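Local coordinates for AbyA5 (Verrucosispora maris, PDB 4YWF), which catalyses acetate elimination as an esterase-like lyase in spirotetronate biosynthesis, at residues 73-76 / 77-80; 327-331 / 332-336; 357-360 / 361-365. The protein carries 4 engineered substitutions. All coordinates share one frame; numbering follows the deposited sequence.

Contact 1 (73-76 / 77-80); sequences AGDL and LAAT
Leu77 meets the residues before it mainly through its backbone, Leu77 N lying 3.3 Å from Asp75 C, while its side chain turns away and, like that of Leu76, rests on Trp110 of helix 94-111. At Ala78 the side chain of Asp75 comes into play. Ala78 N donates to Asp75 OD1 at 2.9 Å with an N-H...O angle of 160°, which is the N-cap bond of helix 76-87; the donor stands above the carboxylate plane, 43° out of it. Helix 59-72 ends just upstream in a Schellman motif, where Gly74 has positive phi. With chi1 of 175° the carboxylate of Asp75 swings back beside its own carbonyl carbon, and both of its oxygens border the methyl group, Ala78 CB being 3.2 Å from Asp75 OD1 and 3.3 Å from Asp75 OD2. Asp75 OD2 also makes a weak, long ion pair with Arg70. Ala79 N then bonds to Asp75 O at 3.0 Å, in the carbonyl plane. Thr80 grips Leu76 O twice: Thr80 N at 2.9 Å and Thr80 OG1 at 2.8 Å arrive from opposite faces of the carbonyl plane, and the side chain of Thr80 packs on Val106 and Phe107 of helix 94-111. With an alanine in place of Asp75, the amide of Ala78 would probably lose its capping acceptor and Arg70 its weak ionic partner. The first-turn amide is thus satisfied by a carboxylate, whose negative charge probably also interacts favourably with the positive end of the helix dipole.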
loop_
_atom_site.group_PDB
_atom_site.type_symbol
_atom_site.label_atom_id
_atom_site.label_comp_id
_atom_site.label_asym_id
_atom_site.label_seq_id
_atom_site.Cartn_x
_atom_site.Cartn_y
_atom_site.Cartn_z
ATOM N N ALA A 73 22.616 15.347 -8.558
ATOM C CA ALA A 73 22.385 15.502 -9.978
ATOM C C ALA A 73 20.998 16.108 -10.338
ATOM O O ALA A 73 20.688 16.267 -11.501
ATOM C CB ALA A 73 22.538 14.194 -10.673
ATOM N N GLY A 74 20.167 16.428 -9.352
ATOM C CA GLY A 74 18.815 16.956 -9.609
ATOM C C GLY A 74 17.763 15.947 -10.083
ATOM O O GLY A 74 16.695 16.355 -10.542
ATOM N N ASP A 75 18.034 14.649 -9.951
ATOM C CA ASP A 75 17.054 13.633 -10.273
ATOM C C ASP A 75 16.334 13.207 -8.948
ATOM O O ASP A 75 16.691 12.211 -8.262
ATOM C CB ASP A 75 17.739 12.478 -10.985
ATOM C CG ASP A 75 16.814 11.329 -11.245
ATOM O OD1 ASP A 75 15.689 11.340 -10.719
ATOM O OD2 ASP A 75 17.210 10.378 -11.957
ATOM N N LEU A 76 15.322 13.992 -8.602
ATOM C CA LEU A 76 14.698 13.916 -7.290
ATOM C C LEU A 76 13.845 12.652 -7.115
ATOM O O LEU A 76 13.717 12.111 -5.998
ATOM C CB LEU A 76 13.868 15.182 -7.065
ATOM C CG LEU A 76 14.628 16.513 -7.192
ATOM C CD1 LEU A 76 13.864 17.610 -6.487
ATOM C CD2 LEU A 76 16.039 16.478 -6.626
ATOM N N LEU A 77 13.279 12.167 -8.223
ATOM C CA LEU A 77 12.455 10.944 -8.181
ATOM C C LEU A 77 13.321 9.724 -7.981
ATOM O O LEU A 77 12.930 8.784 -7.278
ATOM C CB LEU A 77 11.556 10.787 -9.471
ATOM C CG LEU A 77 10.357 11.748 -9.617
ATOM C CD1 LEU A 77 9.359 11.296 -10.676
ATOM C CD2 LEU A 77 9.609 11.928 -8.290
ATOM N N ALA A 78 14.475 9.684 -8.640
ATOM C CA ALA A 78 15.392 8.586 -8.349
ATOM C C ALA A 78 15.880 8.691 -6.912
ATOM O O ALA A 78 16.085 7.663 -6.285
ATOM C CB ALA A 78 16.578 8.556 -9.313
ATOM N N ALA A 79 16.084 9.906 -6.379
ATOM C CA ALA A 79 16.583 10.010 -4.995
ATOM C C ALA A 79 15.551 9.533 -4.008
ATOM O O ALA A 79 15.877 8.810 -3.073
ATOM C CB ALA A 79 17.018 11.398 -4.672
ATOM N N THR A 80 14.298 9.940 -4.245
ATOM C CA THR A 80 13.108 9.434 -3.555
ATOM C C THR A 80 13.090 7.890 -3.454
ATOM O O THR A 80 12.989 7.296 -2.376
ATOM C CB THR A 80 11.841 9.903 -4.301
ATOM O OG1 THR A 80 11.713 11.353 -4.226
ATOM C CG2 THR A 80 10.543 9.222 -3.709
#

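Contact 2 (327-331 / 332-336); sequences HDDVH and GSPAH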
loop_
_atom_site.group_PDB
_atom_site.type_symbol
_atom_site.label_atom_id
_atom_site.label_comp_id
_atom_site.label_asym_id
_atom_site.label_seq_id
_atom_site.Cartn_x
_atom_site.Cartn_y
_atom_site.Cartn_z
ATOM N N HIS A 327 -0.789 -14.413 -11.815
ATOM C CA HIS A 327 0.489 -14.529 -12.559
ATOM C C HIS A 327 1.257 -15.700 -11.961
ATOM O O HIS A 327 1.302 -15.857 -10.736
ATOM C CB HIS A 327 1.351 -13.276 -12.470
ATOM C CG HIS A 327 0.673 -12.016 -12.891
ATOM N ND1 HIS A 327 0.221 -11.796 -14.176
ATOM C CD2 HIS A 327 0.401 -10.881 -12.198
ATOM C CE1 HIS A 327 -0.317 -10.591 -14.255
ATOM N NE2 HIS A 327 -0.229 -10.019 -13.068
ATOM N N ASP A 328 1.858 -16.529 -12.809
ATOM C CA ASP A 328 2.740 -17.594 -12.329
ATOM C C ASP A 328 4.083 -16.934 -11.956
ATOM O O ASP A 328 5.066 -16.915 -12.730
ATOM C CB ASP A 328 2.851 -18.737 -13.362
ATOM C CG ASP A 328 3.922 -19.747 -13.000
ATOM O OD1 ASP A 328 4.003 -20.145 -11.812
ATOM O OD2 ASP A 328 4.698 -20.117 -13.924
ATOM N N ASP A 329 4.075 -16.359 -10.746
ATOM C CA ASP A 329 5.144 -15.561 -10.241
ATOM C C ASP A 329 5.115 -15.563 -8.705
ATOM O O ASP A 329 4.140 -16.063 -8.041
ATOM C CB ASP A 329 5.039 -14.148 -10.798
ATOM C CG ASP A 329 6.326 -13.345 -10.647
ATOM O OD1 ASP A 329 7.277 -13.908 -10.069
ATOM O OD2 ASP A 329 6.399 -12.179 -11.118
ATOM N N VAL A 330 6.216 -15.063 -8.151
ATOM C CA VAL A 330 6.375 -14.941 -6.718
ATOM C C VAL A 330 5.691 -13.688 -6.180
ATOM O O VAL A 330 5.082 -12.901 -6.915
ATOM C CB VAL A 330 7.846 -14.979 -6.263
ATOM C CG1 VAL A 330 8.526 -16.244 -6.780
ATOM C CG2 VAL A 330 8.592 -13.730 -6.723
ATOM N N HIS A 331 5.762 -13.556 -4.863
ATOM C CA HIS A 331 5.037 -12.540 -4.164
ATOM C C HIS A 331 5.289 -11.192 -4.782
ATOM O O HIS A 331 6.433 -10.847 -5.056
ATOM C CB HIS A 331 5.419 -12.549 -2.694
ATOM C CG HIS A 331 4.816 -11.415 -1.921
ATOM N ND1 HIS A 331 3.484 -11.381 -1.587
ATOM C CD2 HIS A 331 5.343 -10.241 -1.486
ATOM C CE1 HIS A 331 3.222 -10.270 -0.930
ATOM N NE2 HIS A 331 4.332 -9.561 -0.848
ATOM N N GLY A 332 4.210 -10.455 -5.018
ATOM C CA GLY A 332 4.242 -9.154 -5.680
ATOM C C GLY A 332 4.294 -9.178 -7.217
ATOM O O GLY A 332 4.324 -8.100 -7.846
ATOM N N SER A 333 4.328 -10.384 -7.802
ATOM C CA SER A 333 4.446 -10.619 -9.267
ATOM C C SER A 333 5.389 -9.603 -9.925
ATOM O O SER A 333 5.012 -8.848 -10.785
ATOM C CB SER A 333 3.084 -10.660 -9.930
ATOM O OG SER A 333 2.266 -11.644 -9.306
ATOM N N PRO A 334 6.662 -9.629 -9.518
ATOM C CA PRO A 334 7.565 -8.551 -9.914
ATOM C C PRO A 334 8.029 -8.676 -11.341
ATOM O O PRO A 334 8.525 -7.723 -11.890
ATOM C CB PRO A 334 8.728 -8.666 -8.931
ATOM C CG PRO A 334 8.395 -9.766 -7.977
ATOM C CD PRO A 334 7.294 -10.569 -8.576
ATOM N N ALA A 335 7.852 -9.851 -11.934
ATOM C CA ALA A 335 8.063 -10.002 -13.356
ATOM C C ALA A 335 6.856 -9.568 -14.220
ATOM O O ALA A 335 6.964 -9.615 -15.430
ATOM C CB ALA A 335 8.455 -11.445 -13.666
ATOM N N HIS A 336 5.717 -9.142 -13.650
ATOM C CA HIS A 336 4.578 -8.728 -14.494
ATOM C C HIS A 336 4.032 -7.386 -14.133
ATOM O O HIS A 336 2.824 -7.219 -14.151
ATOM C CB HIS A 336 3.452 -9.713 -14.375
ATOM C CG HIS A 336 3.822 -11.122 -14.703
ATOM N ND1 HIS A 336 4.633 -11.900 -13.894
ATOM C CD2 HIS A 336 3.432 -11.915 -15.721
ATOM C CE1 HIS A 336 4.736 -13.106 -14.418
ATOM N NE2 HIS A 336 4.000 -13.145 -15.517
#
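Asp329 reaches across the loop to Ser333, Pro334, Ala335 and His336. Its CB lies 3.8 Å from His336 CE1. CG is anti to the backbone N (chi1 -163°), which directs the carboxylate into the bend of the following residues, with Asp329 CG 3.6 Å from Pro334 CD. OD1 turns back toward the amide of Val330, whereas OD2 faces onward: Ala335 N donates to Asp329 OD2 at 2.9 Å, almost in line with the C-O bond and with an N-H...O angle of 150°. A second, weak bond comes from His336 ND1 to Asp329 OD2 at 3.3 Å, the oxygen sitting at the ring edge and in its plane, which would limit rotation of the imidazole. The loop follows the last strand of an alpha/beta-hydrolase fold, where that superfamily carries its catalytic histidine; His331, whose ND1 is hydrogen-bonded to Asp304 OD1, is consistent with that role. Beyond Asp329 the chain makes a type II beta turn, closed by Ser333 N donating to Val330 O at 2.8 Å. Gly332 has the positive phi of this turn, and a beta-carbon there would run into His331 O. Val330 CG2 touches Pro334 CD at 3.9 Å, the two side chains at roughly right angles. Ser333 OG is hydrogen-bonded to Ser301 OG. His336 also stacks on His327, offset, with ring centroids 4.4 Å apart and planes at 18°. Each CB lies over the other's ring in a CH-pi contact; His336 CB stands 3.7 Å from the centroid of the His327 ring. Thr340 OG1 bonds to His327 NE2, fixing the ring's other end.

Contact 3 (357-360 / 361-365); sequences RHRA and AVDGA
Asp363 N donates to Arg359 O at 2.8 Å, the shortest hydrogen bond between the two segments, with an N-H...O angle of 158°. It is one of four consecutive i to i+4 bonds across the segments, with Ala361 N to Arg357 O and Val362 N to His358 O (both 3.1 Å) before it and Gly364 N to Ala360 O (2.9 Å) after it. The same four-residue spacing sets Arg359 and Asp363 side by side, their side chains pointing the same way. Their opposite charges probably attract, but no salt bridge forms: Arg359 NH2 is 4.2 Å from Asp363 OD2, and the guanidinium and carboxylate planes stand 76° apart, so the groups do not meet flat. Asp363 OD2 instead folds over the backbone, 3.3 Å from Arg359 O, a pair of acceptors with no proton to share between them. Val362 lays CG2 beside its own helix, 3.4 Å from His358 O; with CG1 anti to the backbone N (chi1 173°), CG2 falls anti to the carbonyl carbon. Arg357 is held by a salt bridge to Asp355, just before the helix. Among its neighbours, helix 356-365 packs Val362 on Leu345, Ala346 and Leu349 of helix 337-351, sets Arg359 against Glu350, and turns the ring of His358 edge-to-face to Tyr168, between helix 162-167 and strand 171-174.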
loop_
_atom_site.group_PDB
_atom_site.type_symbol
_atom_site.label_atom_id
_atom_site.label_comp_id
_atom_site.label_asym_id
_atom_site.label_seq_id
_atom_site.Cartn_x
_atom_site.Cartn_y
_atom_site.Cartn_z
ATOM N N ARG A 357 -13.408 6.556 -23.872
ATOM C CA ARG A 357 -12.175 6.824 -24.623
ATOM C C ARG A 357 -10.959 6.403 -23.779
ATOM O O ARG A 357 -10.086 5.695 -24.258
ATOM C CB ARG A 357 -12.109 8.309 -25.079
ATOM C CG ARG A 357 -13.256 8.737 -26.011
ATOM C CD ARG A 357 -13.425 10.255 -26.188
ATOM N NE ARG A 357 -13.267 11.001 -24.937
ATOM C CZ ARG A 357 -12.510 12.090 -24.750
ATOM N NH1 ARG A 357 -11.861 12.680 -25.746
ATOM N NH2 ARG A 357 -12.419 12.624 -23.533
ATOM N N HIS A 358 -10.948 6.782 -22.494
ATOM C CA HIS A 358 -9.866 6.399 -21.577
ATOM C C HIS A 358 -9.845 4.881 -21.352
ATOM O O HIS A 358 -8.794 4.284 -21.400
ATOM C CB HIS A 358 -9.994 7.090 -20.211
ATOM C CG HIS A 358 -9.828 8.564 -20.252
ATOM N ND1 HIS A 358 -10.218 9.391 -19.211
ATOM C CD2 HIS A 358 -9.317 9.383 -21.208
ATOM C CE1 HIS A 358 -9.948 10.652 -19.524
ATOM N NE2 HIS A 358 -9.407 10.673 -20.734
ATOM N N ARG A 359 -11.008 4.267 -21.152
ATOM C CA ARG A 359 -11.098 2.800 -21.020
ATOM C C ARG A 359 -10.575 2.040 -22.231
ATOM O O ARG A 359 -9.799 1.101 -22.089
ATOM C CB ARG A 359 -12.543 2.373 -20.762
ATOM C CG ARG A 359 -13.101 2.951 -19.458
ATOM C CD ARG A 359 -14.255 2.179 -18.890
ATOM N NE ARG A 359 -14.042 0.766 -19.106
ATOM C CZ ARG A 359 -15.023 -0.117 -19.263
ATOM N NH1 ARG A 359 -16.298 0.238 -19.105
ATOM N NH2 ARG A 359 -14.720 -1.357 -19.540
ATOM N N ALA A 360 -10.973 2.455 -23.434
ATOM C CA ALA A 360 -10.502 1.786 -24.684
ATOM C C ALA A 360 -8.982 1.937 -24.927
ATOM O O ALA A 360 -8.340 0.996 -25.343
ATOM C CB ALA A 360 -11.260 2.326 -25.868
ATOM N N ALA A 361 -8.410 3.106 -24.660
ATOM C CA ALA A 361 -6.926 3.229 -24.737
ATOM C C ALA A 361 -6.236 2.314 -23.729
ATOM O O ALA A 361 -5.224 1.693 -24.045
ATOM C CB ALA A 361 -6.462 4.671 -24.533
ATOM N N VAL A 362 -6.751 2.235 -22.499
ATOM C CA VAL A 362 -6.128 1.294 -21.530
ATOM C C VAL A 362 -6.347 -0.164 -21.942
ATOM O O VAL A 362 -5.464 -0.979 -21.771
ATOM C CB VAL A 362 -6.626 1.545 -20.093
ATOM C CG1 VAL A 362 -6.127 0.488 -19.114
ATOM C CG2 VAL A 362 -6.188 2.945 -19.642
ATOM N N ASP A 363 -7.543 -0.473 -22.431
ATOM C CA ASP A 363 -7.888 -1.824 -22.913
ATOM C C ASP A 363 -6.990 -2.287 -24.059
ATOM O O ASP A 363 -6.577 -3.440 -24.082
ATOM C CB ASP A 363 -9.374 -1.928 -23.308
ATOM C CG ASP A 363 -10.289 -2.180 -22.110
ATOM O OD1 ASP A 363 -9.851 -2.837 -21.116
ATOM O OD2 ASP A 363 -11.455 -1.710 -22.144
ATOM N N GLY A 364 -6.665 -1.374 -24.968
ATOM C CA GLY A 364 -5.713 -1.640 -26.033
ATOM C C GLY A 364 -4.317 -1.909 -25.506
ATOM O O GLY A 364 -3.719 -2.937 -25.827
ATOM N N ALA A 365 -3.802 -1.000 -24.677
ATOM C CA ALA A 365 -2.537 -1.233 -24.013
ATOM C C ALA A 365 -2.579 -2.565 -23.237
ATOM O O ALA A 365 -1.624 -3.351 -23.319
ATOM C CB ALA A 365 -2.173 -0.049 -23.132
#

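How the contacts relate
Read from the N terminus, the three contacts lie in series, and none nests in or crosses another, each being a single continuous stretch. Contact 1 closes the short link between helix 59-72 and helix 76-87, beside helix 94-111. Contact 2 shapes the loop that leads from the edge strand 322-327 of the sheet into helix 337-351. Contact 3 lies on the following helix, 356-365, which packs back on helix 337-351; that helix is therefore shared between contacts 2 and 3. The nearest atoms of contacts 2 and 3 are about 11 Å apart, against about 18 Å between contacts 1 and 2 and about 20 Å between contacts 1 and 3.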